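Local structure of beta-N-acetylhexosaminidase (Beutenbergia cavernae, 5BU9) at residues L5-L14 with V326-K337. The protein probably hydrolyses terminal non-reducing N-acetyl-D-hexosamine residues in N-acetyl-beta-D-hexosaminides, as a glycoside hydrolase of family 3. Numbering follows the deposited sequence.
Sequences LSLEQRVGQL and VDDAARRVLAAK
Arg10 carries its CG anti to the carbonyl carbon and bends at chi3 (-58°), which brings the guanidinium round to Asp327. Gln13 starts the same way and folds at chi2 (-68°), turning its amide toward the extended chain of Lys337. Both bonds of the salt bridge fall on one carboxylate oxygen. Arg10 NE gives the main bond to Asp327 OD1 at 2.8 Å, and NH2 adds a weak one to the same oxygen. NE meets that oxygen from above the carboxylate plane, not within it. At the guanidinium edge, NH1 makes a weak bond back to Leu5 O, which helps fix the rotation of the group. Replacing Arg10 by an alanine would probably leave Asp327 without this charged mate and Leu5 O without this donor. At the far end, Lys337 NZ donates to Gln13 OE1 at 2.8 Å. Its three protons are shared among this oxygen, Gly38 O, Pro73 O and Asn39 OD1. Alongside these polar groups the packing is apolar. Leu14 CD2 presses on Ala329 CB at 3.5 Å, and its CD1 meets Val326 CG1. Val11 CG2 reaches Val326 CG1 at 4.0 Å. Ala330 lets the backbones come close, its CB lying 3.9 Å from Arg10 CB. The axes of helix 7-12 and of the 326-336 part of helix 320-336 cross at 63°, 9.1 Å apart at closest. The contact joins the chain's first and last helices in this TIM-barrel-type fold. Helix 305-318 packs against Leu7 and Val11, while Leu14 pairs by backbone with Val296, where strand 15-20 runs parallel to strand 296-298.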
ATOM      1  N   LEU A   5     -22.096  -9.064   1.953  1.00 49.76           N
ATOM      2  CA  LEU A   5     -21.372  -9.703   0.883  1.00 47.13           C
ATOM      3  C   LEU A   5     -21.332 -11.212   1.115  1.00 53.03           C
ATOM      4  O   LEU A   5     -21.382 -11.663   2.253  1.00 53.27           O
ATOM      5  CB  LEU A   5     -19.965  -9.116   0.806  1.00 46.06           C
ATOM      6  CG  LEU A   5     -19.842  -7.820   0.016  1.00 41.20           C
ATOM      7  CD1 LEU A   5     -20.892  -6.808   0.399  1.00 44.25           C
ATOM      8  CD2 LEU A   5     -18.443  -7.249   0.228  1.00 54.67           C
ATOM      9  N   SER A   6     -21.276 -11.991   0.037  1.00 48.31           N
ATOM     10  CA  SER A   6     -21.024 -13.427   0.136  1.00 42.87           C
ATOM     11  C   SER A   6     -19.588 -13.640   0.618  1.00 51.92           C
ATOM     12  O   SER A   6     -18.775 -12.717   0.561  1.00 38.57           O
ATOM     13  CB  SER A   6     -21.199 -14.084  -1.218  1.00 46.36           C
ATOM     14  OG  SER A   6     -20.235 -13.517  -2.112  1.00 46.35           O
ATOM     15  N   LEU A   7     -19.267 -14.851   1.067  1.00 40.25           N
ATOM     16  CA  LEU A   7     -17.873 -15.190   1.383  1.00 43.14           C
ATOM     17  C   LEU A   7     -16.913 -14.758   0.273  1.00 38.12           C
ATOM     18  O   LEU A   7     -15.917 -14.110   0.558  1.00 43.50           O
ATOM     19  CB  LEU A   7     -17.708 -16.687   1.624  1.00 42.26           C
ATOM     20  CG  LEU A   7     -16.252 -17.045   1.896  1.00 47.87           C
ATOM     21  CD1 LEU A   7     -15.732 -16.289   3.116  1.00 36.74           C
ATOM     22  CD2 LEU A   7     -16.167 -18.529   2.127  1.00 45.28           C
ATOM     23  N   GLU A   8     -17.241 -15.106  -0.980  1.00 36.23           N
ATOM     24  CA  GLU A   8     -16.380 -14.829  -2.135  1.00 40.10           C
ATOM     25  C   GLU A   8     -16.137 -13.325  -2.259  1.00 41.34           C
ATOM     26  O   GLU A   8     -15.013 -12.876  -2.460  1.00 35.25           O
ATOM     27  CB  GLU A   8     -17.000 -15.369  -3.440  1.00 45.38           C
ATOM     28  CG  GLU A   8     -16.926 -16.885  -3.623  1.00 37.05           C
ATOM     29  CD  GLU A   8     -17.939 -17.650  -2.768  1.00 95.35           C
ATOM     30  OE1 GLU A   8     -17.808 -18.893  -2.707  1.00 96.21           O
ATOM     31  OE2 GLU A   8     -18.857 -17.031  -2.157  1.00 67.46           O
ATOM     32  N   GLN A   9     -17.208 -12.551  -2.114  1.00 35.51           N
ATOM     33  CA  GLN A   9     -17.117 -11.112  -2.229  1.00 38.65           C
ATOM     34  C   GLN A   9     -16.319 -10.499  -1.069  1.00 50.47           C
ATOM     35  O   GLN A   9     -15.595  -9.529  -1.284  1.00 33.82           O
ATOM     36  CB  GLN A   9     -18.514 -10.511  -2.308  1.00 48.23           C
ATOM     37  CG  GLN A   9     -19.211 -10.795  -3.635  1.00 47.06           C
ATOM     38  CD  GLN A   9     -20.679 -10.487  -3.553  1.00 52.52           C
ATOM     39  OE1 GLN A   9     -21.237 -10.477  -2.468  1.00 46.85           O
ATOM     40  NE2 GLN A   9     -21.315 -10.224  -4.693  1.00 53.84           N
ATOM     41  N   ARG A  10     -16.417 -11.060   0.138  1.00 36.37           N
ATOM     42  CA  ARG A  10     -15.641 -10.523   1.264  1.00 33.86           C
ATOM     43  C   ARG A  10     -14.147 -10.777   1.060  1.00 36.53           C
ATOM     44  O   ARG A  10     -13.330  -9.863   1.210  1.00 31.05           O
ATOM     45  CB  ARG A  10     -16.114 -11.115   2.599  1.00 35.36           C
ATOM     46  CG  ARG A  10     -17.541 -10.727   2.957  1.00 39.39           C
ATOM     47  CD  ARG A  10     -17.894 -10.975   4.431  1.00 50.15           C
ATOM     48  NE  ARG A  10     -17.726 -12.364   4.868  1.00 39.62           N
ATOM     49  CZ  ARG A  10     -18.630 -13.344   4.728  1.00 50.01           C
ATOM     50  NH1 ARG A  10     -19.790 -13.129   4.138  1.00 53.33           N
ATOM     51  NH2 ARG A  10     -18.375 -14.564   5.186  1.00 48.99           N
ATOM     52  N   VAL A  11     -13.794 -12.003   0.679  1.00 35.45           N
ATOM     53  CA  VAL A  11     -12.427 -12.306   0.306  1.00 43.02           C
ATOM     54  C   VAL A  11     -11.963 -11.329  -0.789  1.00 34.35           C
ATOM     55  O   VAL A  11     -10.881 -10.747  -0.700  1.00 32.88           O
ATOM     56  CB  VAL A  11     -12.295 -13.746  -0.159  1.00 31.40           C
ATOM     57  CG1 VAL A  11     -10.920 -13.953  -0.746  1.00 29.78           C
ATOM     58  CG2 VAL A  11     -12.496 -14.671   1.002  1.00 34.75           C
ATOM     59  N   GLY A  12     -12.806 -11.121  -1.794  1.00 44.16           N
ATOM     60  CA  GLY A  12     -12.486 -10.228  -2.889  1.00 28.54           C
ATOM     61  C   GLY A  12     -12.106  -8.853  -2.395  1.00 42.18           C
ATOM     62  O   GLY A  12     -11.214  -8.217  -2.947  1.00 29.60           O
ATOM     63  N   GLN A  13     -12.727  -8.397  -1.315  1.00 35.89           N
ATOM     64  CA  GLN A  13     -12.353  -7.088  -0.769  1.00 29.57           C
ATOM     65  C   GLN A  13     -10.930  -7.001  -0.193  1.00 34.86           C
ATOM     66  O   GLN A  13     -10.436  -5.890   0.026  1.00 35.40           O
ATOM     67  CB  GLN A  13     -13.341  -6.683   0.326  1.00 31.36           C
ATOM     68  CG  GLN A  13     -14.701  -6.483  -0.188  1.00 32.88           C
ATOM     69  CD  GLN A  13     -14.795  -5.276  -1.085  1.00 59.04           C
ATOM     70  OE1 GLN A  13     -14.359  -4.182  -0.719  1.00 33.58           O
ATOM     71  NE2 GLN A  13     -15.351  -5.470  -2.277  1.00 33.43           N
ATOM     72  N   LEU A  14     -10.320  -8.163   0.099  1.00 35.00           N
ATOM     73  CA  LEU A  14      -8.976  -8.269   0.691  1.00 27.61           C
ATOM     74  C   LEU A  14      -7.855  -8.264  -0.359  1.00 30.47           C
ATOM     75  O   LEU A  14      -6.681  -8.513  -0.039  1.00 33.44           O
ATOM     76  CB  LEU A  14      -8.880  -9.539   1.554  1.00 28.01           C
ATOM     77  CG  LEU A  14      -9.999  -9.761   2.584  1.00 29.26           C
ATOM     78  CD1 LEU A  14      -9.640 -10.961   3.458  1.00 30.31           C
ATOM     79  CD2 LEU A  14     -10.234  -8.508   3.445  1.00 30.20           C
ATOM     80  N   VAL A 326     -10.460 -13.622   8.099  1.00 34.64           N
ATOM     81  CA  VAL A 326     -10.974 -13.044   6.861  1.00 41.03           C
ATOM     82  C   VAL A 326     -12.134 -12.093   7.119  1.00 39.25           C
ATOM     83  O   VAL A 326     -12.148 -10.990   6.596  1.00 40.33           O
ATOM     84  CB  VAL A 326     -11.395 -14.153   5.895  1.00 30.62           C
ATOM     85  CG1 VAL A 326     -12.301 -13.617   4.806  1.00 27.97           C
ATOM     86  CG2 VAL A 326     -10.137 -14.788   5.279  1.00 33.41           C
ATOM     87  N   ASP A 327     -13.093 -12.490   7.950  1.00 43.41           N
ATOM     88  CA  ASP A 327     -14.258 -11.630   8.205  1.00 29.95           C
ATOM     89  C   ASP A 327     -13.894 -10.310   8.892  1.00 54.87           C
ATOM     90  O   ASP A 327     -14.496  -9.273   8.597  1.00 39.94           O
ATOM     91  CB  ASP A 327     -15.319 -12.365   9.035  1.00 34.30           C
ATOM     92  CG  ASP A 327     -16.170 -13.309   8.182  1.00 53.63           C
ATOM     93  OD1 ASP A 327     -16.058 -13.214   6.948  1.00 47.42           O
ATOM     94  OD2 ASP A 327     -16.936 -14.150   8.718  1.00 54.25           O
ATOM     95  N   ASP A 328     -12.918 -10.338   9.797  1.00 33.31           N
ATOM     96  CA  ASP A 328     -12.466  -9.112  10.469  1.00 35.24           C
ATOM     97  C   ASP A 328     -11.791  -8.160   9.484  1.00 31.41           C
ATOM     98  O   ASP A 328     -11.913  -6.925   9.560  1.00 42.91           O
ATOM     99  CB  ASP A 328     -11.469  -9.435  11.590  1.00 31.04           C
ATOM    100  CG  ASP A 328     -12.121 -10.084  12.812  1.00 59.43           C
ATOM    101  OD1 ASP A 328     -13.364 -10.169  12.875  1.00 45.18           O
ATOM    102  OD2 ASP A 328     -11.373 -10.510  13.721  1.00 44.07           O
ATOM    103  N   ALA A 329     -11.012  -8.756   8.590  1.00 33.97           N
ATOM    104  CA  ALA A 329     -10.277  -8.002   7.603  1.00 28.64           C
ATOM    105  C   ALA A 329     -11.265  -7.274   6.670  1.00 32.06           C
ATOM    106  O   ALA A 329     -11.127  -6.079   6.427  1.00 31.90           O
ATOM    107  CB  ALA A 329      -9.350  -8.935   6.810  1.00 34.11           C
ATOM    108  N   ALA A 330     -12.284  -7.992   6.195  1.00 29.43           N
ATOM    109  CA  ALA A 330     -13.246  -7.416   5.262  1.00 35.18           C
ATOM    110  C   ALA A 330     -14.000  -6.282   5.924  1.00 40.90           C
ATOM    111  O   ALA A 330     -14.315  -5.279   5.283  1.00 39.84           O
ATOM    112  CB  ALA A 330     -14.200  -8.470   4.758  1.00 32.77           C
ATOM    113  N   ARG A 331     -14.235  -6.411   7.230  1.00 41.14           N
ATOM    114  CA  ARG A 331     -14.942  -5.364   7.965  1.00 36.30           C
ATOM    115  C   ARG A 331     -14.090  -4.088   8.018  1.00 51.02           C
ATOM    116  O   ARG A 331     -14.645  -3.008   7.908  1.00 38.55           O
ATOM    117  CB  ARG A 331     -15.304  -5.841   9.385  1.00 41.02           C
ATOM    118  CG  ARG A 331     -16.708  -5.534   9.820  1.00 59.58           C
ATOM    119  CD  ARG A 331     -17.063  -6.174  11.183  1.00 55.97           C
ATOM    120  NE  ARG A 331     -17.196  -7.618  11.066  1.00 71.22           N
ATOM    121  CZ  ARG A 331     -16.427  -8.494  11.694  1.00 55.64           C
ATOM    122  NH1 ARG A 331     -15.474  -8.055  12.517  1.00 67.17           N
ATOM    123  NH2 ARG A 331     -16.630  -9.808  11.519  1.00 52.51           N
ATOM    124  N   ARG A 332     -12.763  -4.198   8.177  1.00 31.13           N
ATOM    125  CA  ARG A 332     -11.903  -2.994   8.162  1.00 50.72           C
ATOM    126  C   ARG A 332     -11.918  -2.340   6.809  1.00 43.56           C
ATOM    127  O   ARG A 332     -11.934  -1.109   6.699  1.00 50.78           O
ATOM    128  CB  ARG A 332     -10.456  -3.304   8.530  1.00 31.16           C
ATOM    129  CG  ARG A 332     -10.339  -3.896   9.937  1.00 47.49           C
ATOM    130  CD  ARG A 332      -8.920  -4.155  10.364  1.00 31.12           C
ATOM    131  NE  ARG A 332      -8.914  -5.015  11.530  1.00 45.14           N
ATOM    132  CZ  ARG A 332      -8.564  -6.296  11.534  1.00 50.68           C
ATOM    133  NH1 ARG A 332      -8.118  -6.871  10.424  1.00 42.68           N
ATOM    134  NH2 ARG A 332      -8.617  -6.997  12.669  1.00 53.17           N
ATOM    135  N   VAL A 333     -11.898  -3.173   5.778  1.00 32.18           N
ATOM    136  CA  VAL A 333     -11.885  -2.656   4.429  1.00 32.30           C
ATOM    137  C   VAL A 333     -13.212  -1.946   4.108  1.00 38.09           C
ATOM    138  O   VAL A 333     -13.189  -0.819   3.613  1.00 37.24           O
ATOM    139  CB  VAL A 333     -11.583  -3.747   3.432  1.00 33.24           C
ATOM    140  CG1 VAL A 333     -11.736  -3.200   1.999  1.00 27.09           C
ATOM    141  CG2 VAL A 333     -10.164  -4.296   3.677  1.00 27.28           C
ATOM    142  N   LEU A 334     -14.355  -2.559   4.440  1.00 36.74           N
ATOM    143  CA  LEU A 334     -15.624  -1.898   4.157  1.00 46.88           C
ATOM    144  C   LEU A 334     -15.758  -0.611   4.970  1.00 59.25           C
ATOM    145  O   LEU A 334     -16.247   0.404   4.470  1.00 58.73           O
ATOM    146  CB  LEU A 334     -16.806  -2.829   4.425  1.00 38.50           C
ATOM    147  CG  LEU A 334     -16.773  -4.080   3.552  1.00 48.01           C
ATOM    148  CD1 LEU A 334     -17.832  -5.057   3.996  1.00 38.99           C
ATOM    149  CD2 LEU A 334     -16.973  -3.725   2.104  1.00 37.97           C
ATOM    150  N   ALA A 335     -15.316  -0.636   6.220  1.00 36.25           N
ATOM    151  CA  ALA A 335     -15.374   0.573   7.048  1.00 44.02           C
ATOM    152  C   ALA A 335     -14.486   1.691   6.488  1.00 43.28           C
ATOM    153  O   ALA A 335     -14.841   2.854   6.573  1.00 44.85           O
ATOM    154  CB  ALA A 335     -14.974   0.263   8.459  1.00 37.68           C
ATOM    155  N   ALA A 336     -13.328   1.347   5.918  1.00 38.91           N
ATOM    156  CA  ALA A 336     -12.495   2.376   5.306  1.00 34.40           C
ATOM    157  C   ALA A 336     -13.189   2.915   4.049  1.00 57.20           C
ATOM    158  O   ALA A 336     -12.935   4.025   3.632  1.00 41.52           O
ATOM    159  CB  ALA A 336     -11.115   1.829   4.968  1.00 43.11           C
ATOM    160  N   LYS A 337     -14.060   2.125   3.432  1.00 42.15           N
ATOM    161  CA  LYS A 337     -14.835   2.619   2.297  1.00 46.99           C
ATOM    162  C   LYS A 337     -16.162   3.298   2.692  1.00 54.24           C
ATOM    163  O   LYS A 337     -16.937   3.691   1.818  1.00 46.80           O
ATOM    164  CB  LYS A 337     -15.129   1.477   1.333  1.00 40.78           C
ATOM    165  CG  LYS A 337     -13.885   0.856   0.721  1.00 32.63           C
ATOM    166  CD  LYS A 337     -14.281  -0.355  -0.145  1.00 35.42           C
ATOM    167  CE  LYS A 337     -13.107  -0.825  -0.972  1.00 36.71           C
ATOM    168  NZ  LYS A 337     -13.452  -1.828  -1.996  1.00 32.51           N
TER